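Local coordinates for Xaa-Pro aminopeptidase (Thermococcus sibiricus MM 739, PDB 4RGZ), which probably acts as a metal-dependent aminopeptidase or prolidase of the M24B family, with zinc bound in its active-site region, at residues A[154-159]-A[227-232]; A[236-241]-A[356-361]; A[171-176]-A[215-220]. All blocks are in the same frame, centred on the assembly; numbering follows the deposited sequence.

Interaction 1 of 3, residues A[154-159]-A[227-232]; sequences EIVDKV and YGAKYL
Val156 and Val159 of helix 143-164 pack on Tyr227 in the metallopeptidase domain, which has the pita-bread fold of family M24. In that fold, helices lie on the outside of a curved beta layer. Here the helix segment runs roughly antiparallel to strand 229-231, at 142° between their directions, with the axes 8.7 Å apart at their closest.

One polar bond crosses the contact. Tyr227 OH donates to the main-chain Val156 O at 2.8 Å, and the hydroxyl lies in the carbonyl plane. The bond holds the phenol end of the ring against the helix.

The remaining contacts are apolar. Val156 CG2 meets Tyr227 CE2 at 3.5 Å, and the same methyl reaches the backbone of Gly228. Val159 adds CG1 to the same ring carbon. Its CG1 is anti to the backbone N (chi1 169°), and that branch does the touching. Each valine lies alongside the ring, its side chain running counter to that of Tyr227. Farther along the strand, Ala229 and Tyr231 also point at the helix, and both meet Ile155.

Ile180 and Ile184 of helix 173-185 and Phe160 also touch Tyr227, while Val238 of the next strand lies against both Tyr227 and Val156. Asp226 directly precedes Tyr227, so the helix backs a strand that carries one of the zinc ligands. At the other end of the contact, two branches of Ile155 divide the work: CG2 sits 3.7 Å from Ala229 CB, and CD1 sits 4.2 Å from Tyr231 CD1.

Interaction 2 of 3, residues A[236-241]-A[356-361]; sequences SDVTRT and RLTNAD. With ZN (zinc ion), chain E.
Arg240 reaches from strand 234-243 to the main-chain carbonyls of Ala360 and Asp361, turning the edge of its guanidinium toward them. NH2 donates to Ala360 O at 3.0 Å along a fairly straight path (161°), and the oxygen lies close to the guanidinium plane. NE makes weak bonds to Asp361 O and Ala360 O.

The side chain bends at chi2 (-70°), which swings the group back along its own strand. There NH1 bonds Thr239 O at 3.0 Å, approaching from above the carbonyl plane. NH1 also bonds Glu344 O, and NH2 forms a salt bridge with Asp345. Thr358 OG1 bonds the same carboxylate oxygen of Asp345.

Val238 and Thr358 lie side by side, pointing opposite ways, with Val238 CG2 and Thr358 CG2 4.2 Å apart. Asp237 takes no part in this packing and binds zinc through OD1 at 2.1 Å. A water, Asp226 and Glu344 complete the modelled zinc ligands.

Arg240 thus acts as a second-shell residue. It grips the backbone of the zinc ligand Glu344 while tying the 356-361 loop to the strand that carries Asp237. Its positive charge is probably offset by Asp345.

Interaction 3 of 3, residues A[171-176]-A[215-220]; sequences KSEREL and RKIRKG
Ser172 and Lys216 form a single antiparallel bridge as a non-hydrogen-bonded pair, their CA atoms 3.9 Å apart; Ile217 N donates to Lys171 O (2.7 Å) on one side of it, and Glu173 N donates to Arg215 O (3.1 Å) on the other.

The bridge leads straight into helix 173-185. Ser172 is its N-cap, and with Glu175 it forms a capping box. Glu175 N donates to Ser172 OG at 3.1 Å, and Ser172 N returns a bond to Glu175 OE2.

Ile217 puts its CD1 3.6 Å from Leu176 CD2 and crosses Glu173 at about a right angle. The Glu173 side chain extends past the loop backbone, its CG 3.6 Å from Arg215 O. Arg215 NH2 forms a salt bridge with Asp221. One face of its guanidinium carries Arg218 NH2, which also donates to Lys216 O. Arg174 NH2 bonds Ala190 O of the second subunit.

Backbone bonds therefore join the loop to the helix start. No side-chain hydrogen bond or salt bridge joins the two segments directly. The Glu173 carboxylate is held by the His210 side chain and by the backbone N of Ser201 and Ser213, so its buried charge is probably well compensated.

In the fold
Interactions 1 and 2 are buried, and each rests on a strand of the same sheet. Strands 222-231 and 234-243 are neighbours there, and the two contacts touch through Val156 and Val238 and through Asp157 and Asn359. Interaction 1 covers one strand with a helix, mostly by apolar contact. Interaction 2 ties the next strand to a loop, mainly through an arginine and carbonyls. Both strands carry zinc ligands. Interaction 3 is only partly buried and touches neither; its centre lies about 22 Å from that of interaction 1 and about 21 Å from that of interaction 2. It joins a helix start to a surface loop by backbone bonds. Ile180 and Ile184 of that helix still touch Tyr227.

Interaction 1 of 3, residues A[154-159]-A[227-232]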
ATOM      1  N   GLU A 154      16.884 -14.784   5.536  1.00 38.39           N
ATOM      2  CA  GLU A 154      18.306 -14.486   5.454  1.00 40.62           C
ATOM      3  C   GLU A 154      18.635 -13.018   5.227  1.00 39.72           C
ATOM      4  O   GLU A 154      19.492 -12.489   5.914  1.00 40.52           O
ATOM      5  CB  GLU A 154      18.987 -15.335   4.387  1.00 44.84           C
ATOM      6  CG  GLU A 154      19.219 -16.751   4.847  1.00 46.61           C
ATOM      7  CD  GLU A 154      19.528 -17.706   3.705  1.00 50.71           C
ATOM      8  OE1 GLU A 154      19.728 -17.269   2.548  1.00 52.61           O
ATOM      9  OE2 GLU A 154      19.536 -18.917   3.969  1.00 52.33           O
ATOM     10  N   ILE A 155      17.990 -12.366   4.259  1.00 39.15           N
ATOM     11  CA  ILE A 155      18.143 -10.895   4.066  1.00 38.46           C
ATOM     12  C   ILE A 155      17.940 -10.133   5.391  1.00 36.00           C
ATOM     13  O   ILE A 155      18.714  -9.269   5.775  1.00 36.03           O
ATOM     14  CB  ILE A 155      17.148 -10.373   3.006  1.00 37.43           C
ATOM     15  CG1 ILE A 155      17.633 -10.774   1.618  1.00 40.37           C
ATOM     16  CG2 ILE A 155      16.903  -8.864   3.120  1.00 35.28           C
ATOM     17  CD1 ILE A 155      16.520 -10.914   0.614  1.00 40.90           C
ATOM     18  N   VAL A 156      16.913 -10.518   6.114  1.00 34.11           N
ATOM     19  CA  VAL A 156      16.522  -9.811   7.315  1.00 33.12           C
ATOM     20  C   VAL A 156      17.476 -10.101   8.502  1.00 35.09           C
ATOM     21  O   VAL A 156      17.633  -9.284   9.406  1.00 35.47           O
ATOM     22  CB  VAL A 156      15.028 -10.119   7.536  1.00 30.03           C
ATOM     23  CG1 VAL A 156      14.752 -10.858   8.816  1.00 28.59           C
ATOM     24  CG2 VAL A 156      14.177  -8.904   7.281  1.00 28.24           C
ATOM     25  N   ASP A 157      18.140 -11.254   8.475  1.00 38.15           N
ATOM     26  CA  ASP A 157      19.262 -11.519   9.382  1.00 39.65           C
ATOM     27  C   ASP A 157      20.455 -10.608   9.066  1.00 42.47           C
ATOM     28  O   ASP A 157      20.946  -9.900   9.938  1.00 43.82           O
ATOM     29  CB  ASP A 157      19.681 -12.984   9.318  1.00 41.54           C
ATOM     30  CG  ASP A 157      18.796 -13.881  10.161  1.00 40.15           C
ATOM     31  OD1 ASP A 157      17.733 -13.442  10.607  1.00 38.77           O
ATOM     32  OD2 ASP A 157      19.150 -15.039  10.405  1.00 43.16           O
ATOM     33  N   LYS A 158      20.905 -10.582   7.823  1.00 44.55           N
ATOM     34  CA  LYS A 158      22.051  -9.758   7.508  1.00 47.61           C
ATOM     35  C   LYS A 158      21.841  -8.283   7.877  1.00 45.56           C
ATOM     36  O   LYS A 158      22.723  -7.659   8.444  1.00 47.86           O
ATOM     37  CB  LYS A 158      22.478  -9.955   6.061  1.00 52.09           C
ATOM     38  CG  LYS A 158      23.509 -11.074   5.917  1.00 58.73           C
ATOM     39  CD  LYS A 158      23.760 -11.469   4.455  1.00 64.13           C
ATOM     40  CE  LYS A 158      22.672 -12.419   3.932  1.00 64.34           C
ATOM     41  NZ  LYS A 158      22.600 -12.445   2.444  1.00 66.63           N
ATOM     42  N   VAL A 159      20.661  -7.753   7.571  1.00 42.44           N
ATOM     43  CA  VAL A 159      20.232  -6.413   7.972  1.00 39.18           C
ATOM     44  C   VAL A 159      20.369  -6.244   9.499  1.00 38.30           C
ATOM     45  O   VAL A 159      21.059  -5.343   9.975  1.00 37.89           O
ATOM     46  CB  VAL A 159      18.798  -6.131   7.443  1.00 35.62           C
ATOM     47  CG1 VAL A 159      18.199  -4.873   8.038  1.00 32.13           C
ATOM     48  CG2 VAL A 159      18.821  -6.042   5.918  1.00 36.80           C
ATOM     49  N   TYR A 227      10.755  -5.464  11.160  1.00 24.80           N
ATOM     50  CA  TYR A 227      10.879  -5.162   9.738  1.00 25.84           C
ATOM     51  C   TYR A 227      10.768  -6.446   8.965  1.00 26.52           C
ATOM     52  O   TYR A 227      10.578  -7.519   9.556  1.00 27.97           O
ATOM     53  CB  TYR A 227      12.206  -4.416   9.428  1.00 26.86           C
ATOM     54  CG  TYR A 227      13.449  -5.135   9.898  1.00 27.93           C
ATOM     55  CD1 TYR A 227      13.742  -5.273  11.258  1.00 26.75           C
ATOM     56  CD2 TYR A 227      14.333  -5.713   8.979  1.00 29.47           C
ATOM     57  CE1 TYR A 227      14.877  -5.954  11.675  1.00 27.22           C
ATOM     58  CE2 TYR A 227      15.459  -6.402   9.400  1.00 28.60           C
ATOM     59  CZ  TYR A 227      15.736  -6.521  10.732  1.00 28.14           C
ATOM     60  OH  TYR A 227      16.881  -7.216  11.134  1.00 28.75           O
ATOM     61  N   GLY A 228      10.863  -6.351   7.646  1.00 26.61           N
ATOM     62  CA  GLY A 228      10.718  -7.515   6.806  1.00 25.76           C
ATOM     63  C   GLY A 228      10.996  -7.248   5.352  1.00 27.19           C
ATOM     64  O   GLY A 228      10.922  -6.117   4.863  1.00 27.63           O
ATOM     65  N   ALA A 229      11.301  -8.326   4.652  1.00 28.66           N
ATOM     66  CA  ALA A 229      11.710  -8.265   3.271  1.00 31.06           C
ATOM     67  C   ALA A 229      10.847  -9.253   2.505  1.00 32.34           C
ATOM     68  O   ALA A 229      10.180 -10.107   3.127  1.00 29.74           O
ATOM     69  CB  ALA A 229      13.179  -8.616   3.170  1.00 31.89           C
ATOM     70  N   LYS A 230      10.820  -9.077   1.175  1.00 35.62           N
ATOM     71  CA  LYS A 230      10.212 -10.038   0.240  1.00 38.24           C
ATOM     72  C   LYS A 230      11.228 -10.612  -0.744  1.00 40.91           C
ATOM     73  O   LYS A 230      11.970  -9.865  -1.398  1.00 41.86           O
ATOM     74  CB  LYS A 230       9.149  -9.358  -0.609  1.00 41.14           C
ATOM     75  CG  LYS A 230       8.031  -8.675   0.142  1.00 40.93           C
ATOM     76  CD  LYS A 230       7.267  -7.825  -0.873  1.00 43.71           C
ATOM     77  CE  LYS A 230       5.810  -7.674  -0.463  1.00 43.30           C
ATOM     78  NZ  LYS A 230       4.979  -7.520  -1.685  1.00 46.61           N
ATOM     79  N   TYR A 231      11.242 -11.936  -0.869  1.00 42.01           N
ATOM     80  CA  TYR A 231      12.070 -12.611  -1.900  1.00 44.73           C
ATOM     81  C   TYR A 231      11.154 -13.372  -2.847  1.00 46.72           C
ATOM     82  O   TYR A 231      10.350 -14.202  -2.408  1.00 45.41           O
ATOM     83  CB  TYR A 231      13.106 -13.558  -1.281  1.00 44.69           C
ATOM     84  CG  TYR A 231      14.124 -14.102  -2.270  1.00 49.26           C
ATOM     85  CD1 TYR A 231      15.300 -13.407  -2.553  1.00 50.78           C
ATOM     86  CD2 TYR A 231      13.910 -15.320  -2.934  1.00 52.56           C
ATOM     87  CE1 TYR A 231      16.224 -13.904  -3.459  1.00 54.71           C
ATOM     88  CE2 TYR A 231      14.837 -15.826  -3.843  1.00 56.31           C
ATOM     89  CZ  TYR A 231      15.992 -15.116  -4.094  1.00 57.87           C
ATOM     90  OH  TYR A 231      16.912 -15.620  -4.995  1.00 63.30           O
ATOM     91  N   LEU A 232      11.288 -13.087  -4.142  1.00 49.79           N
ATOM     92  CA  LEU A 232      10.352 -13.553  -5.156  1.00 52.62           C
ATOM     93  C   LEU A 232       8.912 -13.512  -4.641  1.00 50.74           C
ATOM     94  O   LEU A 232       8.160 -14.483  -4.806  1.00 52.70           O
ATOM     95  CB  LEU A 232      10.711 -14.954  -5.644  1.00 55.62           C
ATOM     96  CG  LEU A 232      12.005 -15.056  -6.455  1.00 59.62           C
ATOM     97  CD1 LEU A 232      12.457 -16.513  -6.518  1.00 62.08           C
ATOM     98  CD2 LEU A 232      11.873 -14.471  -7.856  1.00 62.94           C
TER

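Interaction 2 of 3, residues A[236-241]-A[356-361]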
ATOM      1  N   SER A 236       9.144 -12.050   4.842  1.00 28.95           N
ATOM      2  CA  SER A 236       9.701 -12.325   6.143  1.00 28.10           C
ATOM      3  C   SER A 236       9.349 -11.166   7.044  1.00 27.89           C
ATOM      4  O   SER A 236       8.801 -10.124   6.574  1.00 27.73           O
ATOM      5  CB  SER A 236      11.210 -12.452   6.041  1.00 29.53           C
ATOM      6  OG  SER A 236      11.818 -11.231   5.719  1.00 27.90           O
ATOM      7  N   ASP A 237       9.668 -11.336   8.326  1.00 27.30           N
ATOM      8  CA  ASP A 237       9.144 -10.478   9.390  1.00 26.41           C
ATOM      9  C   ASP A 237       9.901 -10.830  10.674  1.00 26.91           C
ATOM     10  O   ASP A 237       9.684 -11.888  11.300  1.00 26.36           O
ATOM     11  CB  ASP A 237       7.641 -10.750   9.558  1.00 27.42           C
ATOM     12  CG  ASP A 237       6.963  -9.820  10.543  1.00 29.66           C
ATOM     13  OD1 ASP A 237       7.599  -8.841  11.026  1.00 30.58           O
ATOM     14  OD2 ASP A 237       5.772 -10.074  10.857  1.00 29.69           O
ATOM     15  N   VAL A 238      10.787  -9.939  11.083  1.00 25.46           N
ATOM     16  CA  VAL A 238      11.559 -10.192  12.258  1.00 24.57           C
ATOM     17  C   VAL A 238      11.442  -8.980  13.179  1.00 25.89           C
ATOM     18  O   VAL A 238      11.227  -7.833  12.702  1.00 26.83           O
ATOM     19  CB  VAL A 238      13.008 -10.494  11.837  1.00 24.77           C
ATOM     20  CG1 VAL A 238      13.711  -9.250  11.356  1.00 24.48           C
ATOM     21  CG2 VAL A 238      13.773 -11.177  12.947  1.00 24.31           C
ATOM     22  N   THR A 239      11.537  -9.240  14.485  1.00 26.03           N
ATOM     23  CA  THR A 239      11.611  -8.217  15.517  1.00 26.63           C
ATOM     24  C   THR A 239      12.774  -8.553  16.473  1.00 27.70           C
ATOM     25  O   THR A 239      12.943  -9.699  16.889  1.00 25.46           O
ATOM     26  CB  THR A 239      10.296  -8.154  16.358  1.00 27.67           C
ATOM     27  OG1 THR A 239       9.160  -7.885  15.531  1.00 26.93           O
ATOM     28  CG2 THR A 239      10.366  -7.075  17.405  1.00 26.67           C
ATOM     29  N   ARG A 240      13.566  -7.552  16.839  1.00 28.43           N
ATOM     30  CA  ARG A 240      14.584  -7.764  17.864  1.00 30.62           C
ATOM     31  C   ARG A 240      14.643  -6.573  18.832  1.00 32.62           C
ATOM     32  O   ARG A 240      14.275  -5.443  18.479  1.00 32.56           O
ATOM     33  CB  ARG A 240      15.955  -8.027  17.225  1.00 31.61           C
ATOM     34  CG  ARG A 240      16.057  -9.385  16.532  1.00 32.40           C
ATOM     35  CD  ARG A 240      16.061 -10.548  17.546  1.00 32.94           C
ATOM     36  NE  ARG A 240      16.350 -11.844  16.935  1.00 33.16           N
ATOM     37  CZ  ARG A 240      15.461 -12.656  16.355  1.00 31.54           C
ATOM     38  NH1 ARG A 240      14.174 -12.337  16.280  1.00 29.31           N
ATOM     39  NH2 ARG A 240      15.874 -13.802  15.835  1.00 32.08           N
ATOM     40  N   THR A 241      15.115  -6.822  20.047  1.00 33.19           N
ATOM     41  CA  THR A 241      15.159  -5.783  21.056  1.00 33.18           C
ATOM     42  C   THR A 241      16.556  -5.641  21.614  1.00 33.59           C
ATOM     43  O   THR A 241      17.169  -6.617  22.013  1.00 33.16           O
ATOM     44  CB  THR A 241      14.134  -6.074  22.162  1.00 33.98           C
ATOM     45  OG1 THR A 241      12.829  -6.042  21.587  1.00 34.79           O
ATOM     46  CG2 THR A 241      14.200  -5.068  23.276  1.00 34.02           C
ATOM     47  N   ARG A 356      13.259 -22.595  12.813  1.00 41.53           N
ATOM     48  CA  ARG A 356      13.433 -21.154  12.712  1.00 38.20           C
ATOM     49  C   ARG A 356      14.076 -20.811  11.387  1.00 38.37           C
ATOM     50  O   ARG A 356      15.057 -21.442  10.988  1.00 42.66           O
ATOM     51  CB  ARG A 356      14.302 -20.639  13.845  1.00 38.72           C
ATOM     52  CG  ARG A 356      13.627 -20.577  15.202  1.00 38.30           C
ATOM     53  CD  ARG A 356      14.638 -19.997  16.168  1.00 38.78           C
ATOM     54  NE  ARG A 356      14.051 -19.384  17.356  1.00 36.76           N
ATOM     55  CZ  ARG A 356      14.277 -19.824  18.593  1.00 37.81           C
ATOM     56  NH1 ARG A 356      15.060 -20.886  18.811  1.00 37.49           N
ATOM     57  NH2 ARG A 356      13.712 -19.202  19.617  1.00 35.92           N
ATOM     58  N   LEU A 357      13.528 -19.819  10.711  1.00 35.10           N
ATOM     59  CA  LEU A 357      14.084 -19.346   9.453  1.00 36.74           C
ATOM     60  C   LEU A 357      15.024 -18.170   9.664  1.00 37.48           C
ATOM     61  O   LEU A 357      16.069 -18.053   8.999  1.00 40.45           O
ATOM     62  CB  LEU A 357      12.965 -18.942   8.492  1.00 34.77           C
ATOM     63  CG  LEU A 357      12.038 -20.094   8.136  1.00 36.04           C
ATOM     64  CD1 LEU A 357      10.865 -19.598   7.312  1.00 34.95           C
ATOM     65  CD2 LEU A 357      12.826 -21.193   7.410  1.00 39.85           C
ATOM     66  N   THR A 358      14.614 -17.282  10.559  1.00 35.70           N
ATOM     67  CA  THR A 358      15.434 -16.192  11.038  1.00 35.62           C
ATOM     68  C   THR A 358      16.285 -16.730  12.197  1.00 36.95           C
ATOM     69  O   THR A 358      15.789 -17.474  13.046  1.00 35.34           O
ATOM     70  CB  THR A 358      14.543 -15.034  11.546  1.00 33.08           C
ATOM     71  OG1 THR A 358      13.708 -15.514  12.607  1.00 31.99           O
ATOM     72  CG2 THR A 358      13.630 -14.500  10.446  1.00 31.16           C
ATOM     73  N   ASN A 359      17.555 -16.336  12.240  1.00 39.76           N
ATOM     74  CA  ASN A 359      18.453 -16.820  13.266  1.00 42.23           C
ATOM     75  C   ASN A 359      19.301 -15.783  13.952  1.00 41.60           C
ATOM     76  O   ASN A 359      20.275 -16.131  14.595  1.00 44.15           O
ATOM     77  CB  ASN A 359      19.392 -17.862  12.649  1.00 49.39           C
ATOM     78  CG  ASN A 359      18.780 -19.251  12.593  1.00 51.94           C
ATOM     79  OD1 ASN A 359      18.034 -19.681  13.490  1.00 50.93           O
ATOM     80  ND2 ASN A 359      19.102 -19.962  11.534  1.00 55.15           N
ATOM     81  N   ALA A 360      18.975 -14.512  13.787  1.00 40.78           N
ATOM     82  CA  ALA A 360      19.714 -13.416  14.442  1.00 41.24           C
ATOM     83  C   ALA A 360      19.734 -13.617  15.965  1.00 40.93           C
ATOM     84  O   ALA A 360      18.803 -14.193  16.525  1.00 38.79           O
ATOM     85  CB  ALA A 360      19.066 -12.078  14.092  1.00 38.48           C
ATOM     86  N   ASP A 361      20.804 -13.165  16.621  1.00 44.13           N
ATOM     87  CA  ASP A 361      20.933 -13.224  18.084  1.00 44.24           C
ATOM     88  C   ASP A 361      19.599 -12.885  18.818  1.00 41.18           C
ATOM     89  O   ASP A 361      18.937 -11.876  18.522  1.00 38.88           O
ATOM     90  CB  ASP A 361      22.023 -12.249  18.568  1.00 47.59           C
ATOM     91  CG  ASP A 361      23.391 -12.481  17.924  1.00 53.41           C
ATOM     92  OD1 ASP A 361      23.565 -12.189  16.729  1.00 54.08           O
ATOM     93  OD2 ASP A 361      24.324 -12.920  18.630  1.00 57.95           O
TER
HETATM   94 ZN    ZN E 401       7.002  -8.242  12.909  1.00 50.00          ZN
HETATM   95  O   HOH W   1       4.950  -8.377  13.287  1.00 32.51           O

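Interaction 3 of 3, residues A[171-176]-A[215-220]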
ATOM      1  N   LYS A 171      20.201   9.306  16.769  1.00 49.84           N
ATOM      2  CA  LYS A 171      19.316   9.194  15.624  1.00 47.31           C
ATOM      3  C   LYS A 171      17.892   8.989  16.058  1.00 43.56           C
ATOM      4  O   LYS A 171      17.651   8.377  17.076  1.00 42.02           O
ATOM      5  CB  LYS A 171      19.789   8.093  14.683  1.00 46.66           C
ATOM      6  CG  LYS A 171      21.068   8.497  13.958  1.00 50.25           C
ATOM      7  CD  LYS A 171      21.763   7.299  13.331  1.00 50.29           C
ATOM      8  CE  LYS A 171      23.099   7.692  12.729  1.00 54.03           C
ATOM      9  NZ  LYS A 171      24.184   6.769  13.171  1.00 56.24           N
ATOM     10  N   SER A 172      16.961   9.544  15.288  1.00 43.01           N
ATOM     11  CA  SER A 172      15.530   9.370  15.524  1.00 41.34           C
ATOM     12  C   SER A 172      15.016   8.014  15.032  1.00 37.98           C
ATOM     13  O   SER A 172      15.480   7.483  14.021  1.00 37.25           O
ATOM     14  CB  SER A 172      14.735  10.480  14.822  1.00 43.02           C
ATOM     15  OG  SER A 172      14.681  10.299  13.408  1.00 42.25           O
ATOM     16  N   GLU A 173      14.046   7.469  15.746  1.00 36.34           N
ATOM     17  CA  GLU A 173      13.227   6.364  15.245  1.00 34.17           C
ATOM     18  C   GLU A 173      13.033   6.377  13.674  1.00 35.00           C
ATOM     19  O   GLU A 173      13.233   5.357  13.018  1.00 32.85           O
ATOM     20  CB  GLU A 173      11.873   6.316  15.986  1.00 32.24           C
ATOM     21  CG  GLU A 173      11.955   6.266  17.500  1.00 32.85           C
ATOM     22  CD  GLU A 173      10.587   6.097  18.177  1.00 32.74           C
ATOM     23  OE1 GLU A 173      10.539   5.653  19.372  1.00 32.86           O
ATOM     24  OE2 GLU A 173       9.560   6.400  17.524  1.00 31.72           O
ATOM     25  N   ARG A 174      12.650   7.524  13.097  1.00 37.49           N
ATOM     26  CA  ARG A 174      12.412   7.617  11.661  1.00 39.50           C
ATOM     27  C   ARG A 174      13.691   7.381  10.842  1.00 40.63           C
ATOM     28  O   ARG A 174      13.682   6.565   9.920  1.00 40.83           O
ATOM     29  CB  ARG A 174      11.773   8.958  11.264  1.00 42.00           C
ATOM     30  CG  ARG A 174      10.282   9.052  11.536  1.00 42.74           C
ATOM     31  CD  ARG A 174       9.838  10.488  11.847  1.00 48.43           C
ATOM     32  NE  ARG A 174       9.567  11.306  10.664  1.00 50.53           N
ATOM     33  CZ  ARG A 174      10.483  12.052  10.060  1.00 53.72           C
ATOM     34  NH1 ARG A 174      11.738  12.105  10.535  1.00 55.09           N
ATOM     35  NH2 ARG A 174      10.147  12.761   8.989  1.00 56.18           N
ATOM     36  N   GLU A 175      14.770   8.091  11.173  1.00 41.91           N
ATOM     37  CA  GLU A 175      16.072   7.818  10.584  1.00 43.20           C
ATOM     38  C   GLU A 175      16.426   6.329  10.635  1.00 40.48           C
ATOM     39  O   GLU A 175      16.787   5.747   9.631  1.00 41.63           O
ATOM     40  CB  GLU A 175      17.155   8.617  11.291  1.00 47.28           C
ATOM     41  CG  GLU A 175      17.625   9.824  10.515  1.00 54.55           C
ATOM     42  CD  GLU A 175      17.893  11.038  11.398  1.00 60.08           C
ATOM     43  OE1 GLU A 175      18.036  12.153  10.825  1.00 65.82           O
ATOM     44  OE2 GLU A 175      17.948  10.896  12.655  1.00 59.93           O
ATOM     45  N   LEU A 176      16.332   5.713  11.801  1.00 36.91           N
ATOM     46  CA  LEU A 176      16.676   4.340  11.912  1.00 35.21           C
ATOM     47  C   LEU A 176      15.803   3.443  11.008  1.00 35.35           C
ATOM     48  O   LEU A 176      16.323   2.609  10.247  1.00 35.56           O
ATOM     49  CB  LEU A 176      16.564   3.954  13.351  1.00 33.15           C
ATOM     50  CG  LEU A 176      17.844   3.980  14.183  1.00 34.24           C
ATOM     51  CD1 LEU A 176      19.013   4.817  13.679  1.00 36.36           C
ATOM     52  CD2 LEU A 176      17.476   4.352  15.598  1.00 34.16           C
ATOM     53  N   ARG A 215      11.613  11.164  17.881  1.00 41.54           N
ATOM     54  CA  ARG A 215      12.263  10.901  19.132  1.00 42.23           C
ATOM     55  C   ARG A 215      13.651  10.312  18.885  1.00 41.60           C
ATOM     56  O   ARG A 215      13.771   9.297  18.214  1.00 39.81           O
ATOM     57  CB  ARG A 215      11.400   9.962  19.966  1.00 40.46           C
ATOM     58  CG  ARG A 215      11.996   9.659  21.319  1.00 41.07           C
ATOM     59  CD  ARG A 215      11.235   8.545  22.046  1.00 40.46           C
ATOM     60  NE  ARG A 215      11.724   8.394  23.422  1.00 42.56           N
ATOM     61  CZ  ARG A 215      12.921   7.909  23.735  1.00 43.10           C
ATOM     62  NH1 ARG A 215      13.753   7.477  22.783  1.00 43.21           N
ATOM     63  NH2 ARG A 215      13.293   7.839  24.992  1.00 44.46           N
ATOM     64  N   LYS A 216      14.691  10.932  19.423  1.00 44.05           N
ATOM     65  CA  LYS A 216      16.034  10.381  19.301  1.00 44.71           C
ATOM     66  C   LYS A 216      16.355   9.237  20.267  1.00 44.62           C
ATOM     67  O   LYS A 216      15.967   9.258  21.446  1.00 47.07           O
ATOM     68  CB  LYS A 216      17.081  11.470  19.394  1.00 48.27           C
ATOM     69  CG  LYS A 216      17.300  12.209  18.077  1.00 50.62           C
ATOM     70  CD  LYS A 216      17.684  13.643  18.320  1.00 55.54           C
ATOM     71  CE  LYS A 216      18.315  14.314  17.102  1.00 59.28           C
ATOM     72  NZ  LYS A 216      17.283  14.650  16.080  1.00 60.21           N
ATOM     73  N   ILE A 217      17.053   8.226  19.755  1.00 42.40           N
ATOM     74  CA  ILE A 217      17.543   7.131  20.577  1.00 41.35           C
ATOM     75  C   ILE A 217      18.691   7.658  21.427  1.00 44.49           C
ATOM     76  O   ILE A 217      19.592   8.324  20.901  1.00 45.86           O
ATOM     77  CB  ILE A 217      17.973   5.921  19.706  1.00 38.77           C
ATOM     78  CG1 ILE A 217      16.785   4.989  19.491  1.00 35.32           C
ATOM     79  CG2 ILE A 217      19.096   5.119  20.355  1.00 39.35           C
ATOM     80  CD1 ILE A 217      15.758   5.479  18.501  1.00 34.78           C
ATOM     81  N   ARG A 218      18.643   7.371  22.730  1.00 45.46           N
ATOM     82  CA  ARG A 218      19.670   7.843  23.663  1.00 50.12           C
ATOM     83  C   ARG A 218      19.994   6.746  24.669  1.00 50.02           C
ATOM     84  O   ARG A 218      19.273   5.745  24.753  1.00 47.37           O
ATOM     85  CB  ARG A 218      19.215   9.139  24.391  1.00 53.64           C
ATOM     86  CG  ARG A 218      18.236   8.873  25.543  1.00 55.94           C
ATOM     87  CD  ARG A 218      17.208   9.975  25.773  1.00 59.23           C
ATOM     88  NE  ARG A 218      16.236  10.070  24.680  1.00 60.03           N
ATOM     89  CZ  ARG A 218      15.350  11.056  24.525  1.00 61.55           C
ATOM     90  NH1 ARG A 218      15.283  12.047  25.415  1.00 65.18           N
ATOM     91  NH2 ARG A 218      14.527  11.044  23.478  1.00 59.08           N
ATOM     92  N   LYS A 219      21.053   6.961  25.448  1.00 53.48           N
ATOM     93  CA  LYS A 219      21.482   6.038  26.511  1.00 55.55           C
ATOM     94  C   LYS A 219      20.385   5.669  27.507  1.00 54.61           C
ATOM     95  O   LYS A 219      19.687   6.536  28.009  1.00 56.36           O
ATOM     96  CB  LYS A 219      22.689   6.610  27.259  1.00 60.61           C
ATOM     97  CG  LYS A 219      23.941   6.666  26.409  1.00 62.28           C
ATOM     98  CD  LYS A 219      25.069   7.394  27.121  1.00 67.74           C
ATOM     99  CE  LYS A 219      26.235   7.626  26.176  1.00 68.57           C
ATOM    100  NZ  LYS A 219      27.163   8.627  26.742  1.00 74.02           N
ATOM    101  N   GLY A 220      20.227   4.379  27.768  1.00 52.71           N
ATOM    102  CA  GLY A 220      19.220   3.908  28.705  1.00 52.38           C
ATOM    103  C   GLY A 220      17.927   3.488  28.065  1.00 49.45           C
ATOM    104  O   GLY A 220      17.042   3.002  28.747  1.00 49.85           O
TER